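Local coordinates for protein glutathione s-transferase III (Zea mays, PDB 1AW9) that probably conjugates reduced glutathione to hydrophobic electrophiles, including certain herbicides, as a homodimeric phi-class glutathione transferase of maize, at residues Val145-Leu150 with Pro188-Trp193; Lys4-Pro9 with Glu29-Asp34. One frame throughout, in Å; residues are numbered along the deposited sequence.

How the contacts relate
The two contacts lie on opposite sides of the chain's centre, their own centres about 33 Å apart and their nearest atoms about 20 Å apart, and they do not touch. Contact 2 comes first along the chain and belongs to the thioredoxin-like N-terminal domain; contact 1 follows in the all-helical C-terminal domain. Contact 2 lies beside the probable glutathione site: Gly7 is about 4 Å from the side chain of Ile54 and about 6 Å from that of Ser11. Contact 1 is away from that site and instead has cadmium ions at its surface, one of them bound by His149. A parallel strand pair thus sits near the probable glutathione site, and a helix crossing far from it.

Contact 1. Residues Val145-Leu150 with Pro188-Trp193; sequences VYEAHL and PHVKAW. With CD (cadmium ion), chain B.
Glu147 holds CG anti to its backbone N (chi1 168°) and bends at chi2, which carries its carboxylate across to the first turn of helix 188-199. There Glu147 OE1 accepts two backbone N-H groups: His189 N at 2.9 Å, on the syn lone pair, and Val190 N at 3.2 Å, nearly along the C-O axis. Leu150, its CG beside the backbone N (chi1 -71°), sets CD1 over one face of the Trp193 indole, 3.6 Å from Trp193 CD2, in a CH-pi contact with the five-membered ring. Tyr146 CE2 meets Trp193 CH2 at 4.0 Å, the two rings oblique, while Tyr146 CB rests on Val190 CG2. Tyr146 OH is hydrogen-bonded to His168 NE2, and Trp193 NE1 to Asp165 OD2. Replacing Glu147 by an alanine would probably leave the amides of His189 and Val190 without this acceptor and the helix start less firmly tied to helix 129-152. On another side of that helix, His149 ND1 binds a cadmium ion at 2.4 Å. The C-terminal domain thus joins two helices, whose segments 145-150 and 188-193 lie at 76°, by an apolar patch flanked by a carboxylate at a helix N-terminus, where the helix dipole is likely to favour its negative charge.

Contact 2. Residues Lys4-Pro9 with Glu29-Asp34; sequences KLYGMP and EIVPVD
Leu5 and Ile30 are neighbours on two parallel strands, 3-6 and 28-31, of the beta-alpha-beta unit that opens the thioredoxin-like domain, with helix 12-23 as the crossover. Backbone bonds alternate between the strands: Leu5 N gives to Glu29 O at 2.8 Å in a nearly straight bond (173° at the hydrogen), Val31 N to Leu5 O, and Gly7 N to Val31 O at 2.7 Å, this last donor standing above the carbonyl plane. Three CA-H...O contacts, from Ile30 to Leu5 O, Tyr6 to Val31 O and Pro32 to Gly7 O, supplement them. Strand 3-6 is also bonded along its other edge, to Val58 and Ala56.

Apolar contacts divide between the two faces. On the helix side, Leu5 CD2 lies alongside Ile30 CG1 at 4.0 Å, and Leu5 also touches Val14 and Val17. Further on, Pro9 CD meets Pro32 CG and the CG2 branch of Ile30. On the face of Lys4, Tyr6 and Val31, the Tyr6 ring has Val31 CG2 over one face and Val33 CG1 at its edge, 3.3 Å from Tyr6 CD1. Tyr6 also packs on Pro216 of a neighbouring subunit.

Charge plays a smaller part. Lys4 and Glu29 run side by side, but Lys4 NZ stays 4.2 Å from Glu29 OE2, beyond a salt bridge. Lys4 turns at chi3 (76°), bringing its amino group round to the tyrosine hydroxyl, where Lys4 NZ donates a hydrogen bond to Tyr6 OH at 3.1 Å.

Contact 1. Residues Val145-Leu150 with Pro188-Trp193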
loop_
_atom_site.group_PDB
_atom_site.type_symbol
_atom_site.label_atom_id
_atom_site.label_comp_id
_atom_site.label_asym_id
_atom_site.label_seq_id
_atom_site.Cartn_x
_atom_site.Cartn_y
_atom_site.Cartn_z
ATOM N N VAL A 145 11.807 -0.570 -24.528
ATOM C CA VAL A 145 12.801 -1.598 -24.800
ATOM C C VAL A 145 12.316 -2.511 -25.936
ATOM O O VAL A 145 13.115 -2.976 -26.734
ATOM C CB VAL A 145 13.188 -2.407 -23.540
ATOM C CG1 VAL A 145 14.151 -3.538 -23.931
ATOM C CG2 VAL A 145 13.833 -1.471 -22.480
ATOM N N TYR A 146 11.014 -2.773 -26.003
ATOM C CA TYR A 146 10.442 -3.580 -27.070
ATOM C C TYR A 146 10.622 -2.791 -28.371
ATOM O O TYR A 146 10.930 -3.343 -29.412
ATOM C CB TYR A 146 8.930 -3.799 -26.847
ATOM C CG TYR A 146 8.547 -4.967 -25.967
ATOM C CD1 TYR A 146 8.997 -5.056 -24.648
ATOM C CD2 TYR A 146 7.697 -5.972 -26.437
ATOM C CE1 TYR A 146 8.604 -6.115 -23.813
ATOM C CE2 TYR A 146 7.313 -7.036 -25.616
ATOM C CZ TYR A 146 7.774 -7.094 -24.306
ATOM O OH TYR A 146 7.465 -8.183 -23.542
ATOM N N GLU A 147 10.386 -1.495 -28.310
ATOM C CA GLU A 147 10.489 -0.636 -29.475
ATOM C C GLU A 147 11.884 -0.677 -30.100
ATOM O O GLU A 147 12.029 -0.836 -31.309
ATOM C CB GLU A 147 10.103 0.783 -29.075
ATOM C CG GLU A 147 10.421 1.810 -30.097
ATOM C CD GLU A 147 9.537 1.762 -31.327
ATOM O OE1 GLU A 147 8.564 0.990 -31.402
ATOM O OE2 GLU A 147 9.802 2.547 -32.242
ATOM N N ALA A 148 12.912 -0.522 -29.281
ATOM C CA ALA A 148 14.267 -0.560 -29.784
ATOM C C ALA A 148 14.594 -1.962 -30.322
ATOM O O ALA A 148 15.253 -2.111 -31.350
ATOM C CB ALA A 148 15.207 -0.190 -28.702
ATOM N N HIS A 149 14.095 -2.992 -29.655
ATOM C CA HIS A 149 14.341 -4.356 -30.098
ATOM C C HIS A 149 13.634 -4.669 -31.410
ATOM O O HIS A 149 14.171 -5.356 -32.270
ATOM C CB HIS A 149 13.853 -5.331 -29.031
ATOM C CG HIS A 149 13.948 -6.778 -29.421
ATOM N ND1 HIS A 149 15.141 -7.471 -29.454
ATOM C CD2 HIS A 149 12.986 -7.674 -29.749
ATOM C CE1 HIS A 149 14.908 -8.732 -29.782
ATOM N NE2 HIS A 149 13.609 -8.876 -29.965
ATOM N N LEU A 150 12.377 -4.273 -31.496
ATOM C CA LEU A 150 11.561 -4.525 -32.664
ATOM C C LEU A 150 11.958 -3.666 -33.868
ATOM O O LEU A 150 11.530 -3.927 -35.000
ATOM C CB LEU A 150 10.062 -4.410 -32.317
ATOM C CG LEU A 150 9.523 -5.566 -31.445
ATOM C CD1 LEU A 150 8.190 -5.218 -30.856
ATOM C CD2 LEU A 150 9.421 -6.892 -32.253
ATOM N N PRO A 188 6.018 3.128 -32.825
ATOM C CA PRO A 188 6.014 2.652 -34.211
ATOM C C PRO A 188 6.194 1.181 -34.446
ATOM O O PRO A 188 5.384 0.572 -35.114
ATOM C CB PRO A 188 7.136 3.471 -34.861
ATOM C CG PRO A 188 7.038 4.759 -34.136
ATOM C CD PRO A 188 6.899 4.304 -32.690
ATOM N N HIS A 189 7.269 0.609 -33.960
ATOM C CA HIS A 189 7.476 -0.817 -34.196
ATOM C C HIS A 189 6.634 -1.707 -33.348
ATOM O O HIS A 189 6.287 -2.819 -33.772
ATOM C CB HIS A 189 8.899 -1.190 -33.977
ATOM C CG HIS A 189 9.812 -0.275 -34.669
ATOM N ND1 HIS A 189 10.202 -0.486 -35.969
ATOM C CD2 HIS A 189 10.314 0.916 -34.301
ATOM C CE1 HIS A 189 10.910 0.553 -36.370
ATOM N NE2 HIS A 189 10.994 1.419 -35.380
ATOM N N VAL A 190 6.341 -1.265 -32.124
ATOM C CA VAL A 190 5.490 -2.064 -31.264
ATOM C C VAL A 190 4.156 -2.138 -31.987
ATOM O O VAL A 190 3.654 -3.234 -32.225
ATOM C CB VAL A 190 5.346 -1.461 -29.862
ATOM C CG1 VAL A 190 4.431 -2.344 -28.990
ATOM C CG2 VAL A 190 6.730 -1.372 -29.224
ATOM N N LYS A 191 3.660 -0.985 -32.449
ATOM C CA LYS A 191 2.393 -0.886 -33.181
ATOM C C LYS A 191 2.345 -1.777 -34.444
ATOM O O LYS A 191 1.393 -2.547 -34.637
ATOM C CB LYS A 191 2.135 0.572 -33.542
ATOM C CG LYS A 191 0.797 0.823 -34.155
ATOM C CD LYS A 191 0.664 2.300 -34.367
ATOM C CE LYS A 191 -0.475 2.643 -35.298
ATOM N NZ LYS A 191 -0.130 2.283 -36.714
ATOM N N ALA A 192 3.366 -1.684 -35.296
ATOM C CA ALA A 192 3.441 -2.516 -36.500
ATOM C C ALA A 192 3.415 -4.000 -36.091
ATOM O O ALA A 192 2.622 -4.795 -36.600
ATOM C CB ALA A 192 4.720 -2.212 -37.228
ATOM N N TRP A 193 4.278 -4.351 -35.141
ATOM C CA TRP A 193 4.383 -5.711 -34.625
ATOM C C TRP A 193 3.040 -6.224 -34.146
ATOM O O TRP A 193 2.662 -7.349 -34.441
ATOM C CB TRP A 193 5.406 -5.740 -33.499
ATOM C CG TRP A 193 5.424 -6.988 -32.671
ATOM C CD1 TRP A 193 5.867 -8.219 -33.052
ATOM C CD2 TRP A 193 5.112 -7.091 -31.270
ATOM N NE1 TRP A 193 5.876 -9.079 -31.976
ATOM C CE2 TRP A 193 5.423 -8.408 -30.865
ATOM C CE3 TRP A 193 4.617 -6.189 -30.310
ATOM C CZ2 TRP A 193 5.259 -8.849 -29.535
ATOM C CZ3 TRP A 193 4.452 -6.633 -28.978
ATOM C CH2 TRP A 193 4.773 -7.951 -28.613
HETATM CD CD CD B . 17.331 -7.165 -28.630
HETATM O O HOH W 1 17.788 -5.408 -28.708
#

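Contact 2. Residues Lys4-Pro9 with Glu29-Asp34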
loop_
_atom_site.group_PDB
_atom_site.type_symbol
_atom_site.label_atom_id
_atom_site.label_comp_id
_atom_site.label_asym_id
_atom_site.label_seq_id
_atom_site.Cartn_x
_atom_site.Cartn_y
_atom_site.Cartn_z
ATOM N N LYS A 4 -9.673 -30.059 -23.462
ATOM C CA LYS A 4 -10.638 -29.319 -22.632
ATOM C C LYS A 4 -9.905 -28.178 -21.911
ATOM O O LYS A 4 -8.933 -28.406 -21.188
ATOM C CB LYS A 4 -11.345 -30.220 -21.620
ATOM C CG LYS A 4 -12.305 -31.222 -22.237
ATOM C CD LYS A 4 -13.232 -31.864 -21.184
ATOM C CE LYS A 4 -14.354 -30.891 -20.758
ATOM N NZ LYS A 4 -15.294 -31.392 -19.688
ATOM N N LEU A 5 -10.331 -26.950 -22.191
ATOM C CA LEU A 5 -9.744 -25.747 -21.607
ATOM C C LEU A 5 -10.737 -25.235 -20.603
ATOM O O LEU A 5 -11.807 -24.771 -20.978
ATOM C CB LEU A 5 -9.494 -24.666 -22.678
ATOM C CG LEU A 5 -8.868 -23.329 -22.235
ATOM C CD1 LEU A 5 -7.586 -23.582 -21.458
ATOM C CD2 LEU A 5 -8.563 -22.469 -23.447
ATOM N N TYR A 6 -10.389 -25.364 -19.329
ATOM C CA TYR A 6 -11.238 -24.917 -18.236
ATOM C C TYR A 6 -11.067 -23.432 -17.918
ATOM O O TYR A 6 -9.972 -22.975 -17.615
ATOM C CB TYR A 6 -10.939 -25.755 -17.000
ATOM C CG TYR A 6 -11.502 -27.156 -17.084
ATOM C CD1 TYR A 6 -12.858 -27.396 -16.809
ATOM C CD2 TYR A 6 -10.701 -28.237 -17.487
ATOM C CE1 TYR A 6 -13.408 -28.662 -16.932
ATOM C CE2 TYR A 6 -11.245 -29.526 -17.620
ATOM C CZ TYR A 6 -12.600 -29.724 -17.344
ATOM O OH TYR A 6 -13.166 -30.978 -17.495
ATOM N N GLY A 7 -12.149 -22.673 -18.000
ATOM C CA GLY A 7 -12.069 -21.270 -17.676
ATOM C C GLY A 7 -13.121 -20.455 -18.361
ATOM O O GLY A 7 -13.875 -20.940 -19.190
ATOM N N MET A 8 -13.177 -19.193 -17.983
ATOM C CA MET A 8 -14.121 -18.243 -18.548
ATOM C C MET A 8 -13.575 -17.776 -19.883
ATOM O O MET A 8 -12.411 -17.375 -19.965
ATOM C CB MET A 8 -14.177 -17.012 -17.658
ATOM C CG MET A 8 -15.414 -16.826 -16.822
ATOM S SD MET A 8 -15.251 -15.162 -16.126
ATOM C CE MET A 8 -16.435 -14.089 -17.233
ATOM N N PRO A 9 -14.402 -17.789 -20.942
ATOM C CA PRO A 9 -13.905 -17.333 -22.254
ATOM C C PRO A 9 -13.459 -15.855 -22.325
ATOM O O PRO A 9 -12.771 -15.460 -23.264
ATOM C CB PRO A 9 -15.073 -17.648 -23.206
ATOM C CG PRO A 9 -16.268 -17.816 -22.301
ATOM C CD PRO A 9 -15.694 -18.487 -21.082
ATOM N N GLU A 29 -12.416 -27.472 -26.475
ATOM C CA GLU A 29 -13.622 -26.766 -26.059
ATOM C C GLU A 29 -13.295 -26.006 -24.770
ATOM O O GLU A 29 -12.473 -26.438 -23.983
ATOM C CB GLU A 29 -14.839 -27.690 -25.927
ATOM C CG GLU A 29 -14.710 -28.866 -24.952
ATOM C CD GLU A 29 -16.093 -29.341 -24.413
ATOM O OE1 GLU A 29 -17.146 -28.724 -24.763
ATOM O OE2 GLU A 29 -16.121 -30.320 -23.617
ATOM N N ILE A 30 -13.837 -24.811 -24.627
ATOM C CA ILE A 30 -13.553 -24.033 -23.451
ATOM C C ILE A 30 -14.657 -24.297 -22.485
ATOM O O ILE A 30 -15.788 -23.887 -22.727
ATOM C CB ILE A 30 -13.529 -22.537 -23.753
ATOM C CG1 ILE A 30 -12.363 -22.199 -24.689
ATOM C CG2 ILE A 30 -13.428 -21.765 -22.462
ATOM C CD1 ILE A 30 -12.291 -20.750 -25.088
ATOM N N VAL A 31 -14.336 -24.980 -21.392
ATOM C CA VAL A 31 -15.316 -25.313 -20.358
ATOM C C VAL A 31 -15.297 -24.357 -19.167
ATOM O O VAL A 31 -14.305 -24.305 -18.449
ATOM C CB VAL A 31 -15.032 -26.687 -19.738
ATOM C CG1 VAL A 31 -16.238 -27.138 -18.913
ATOM C CG2 VAL A 31 -14.612 -27.677 -20.788
ATOM N N PRO A 32 -16.374 -23.580 -18.959
ATOM C CA PRO A 32 -16.433 -22.650 -17.817
ATOM C C PRO A 32 -16.679 -23.481 -16.555
ATOM O O PRO A 32 -17.407 -24.469 -16.609
ATOM C CB PRO A 32 -17.634 -21.760 -18.150
ATOM C CG PRO A 32 -17.623 -21.747 -19.647
ATOM C CD PRO A 32 -17.375 -23.213 -19.971
ATOM N N VAL A 33 -16.021 -23.119 -15.452
ATOM C CA VAL A 33 -16.148 -23.852 -14.199
ATOM C C VAL A 33 -16.420 -23.019 -12.973
ATOM O O VAL A 33 -16.066 -21.843 -12.892
ATOM C CB VAL A 33 -14.905 -24.741 -13.884
ATOM C CG1 VAL A 33 -15.015 -26.066 -14.619
ATOM C CG2 VAL A 33 -13.589 -24.014 -14.225
ATOM N N ASP A 34 -17.103 -23.650 -12.033
ATOM C CA ASP A 34 -17.438 -23.049 -10.758
ATOM C C ASP A 34 -16.234 -23.355 -9.884
ATOM O O ASP A 34 -15.981 -24.517 -9.559
ATOM C CB ASP A 34 -18.685 -23.722 -10.181
ATOM C CG ASP A 34 -19.272 -22.967 -9.000
ATOM O OD1 ASP A 34 -18.720 -23.079 -7.885
ATOM O OD2 ASP A 34 -20.304 -22.281 -9.190
#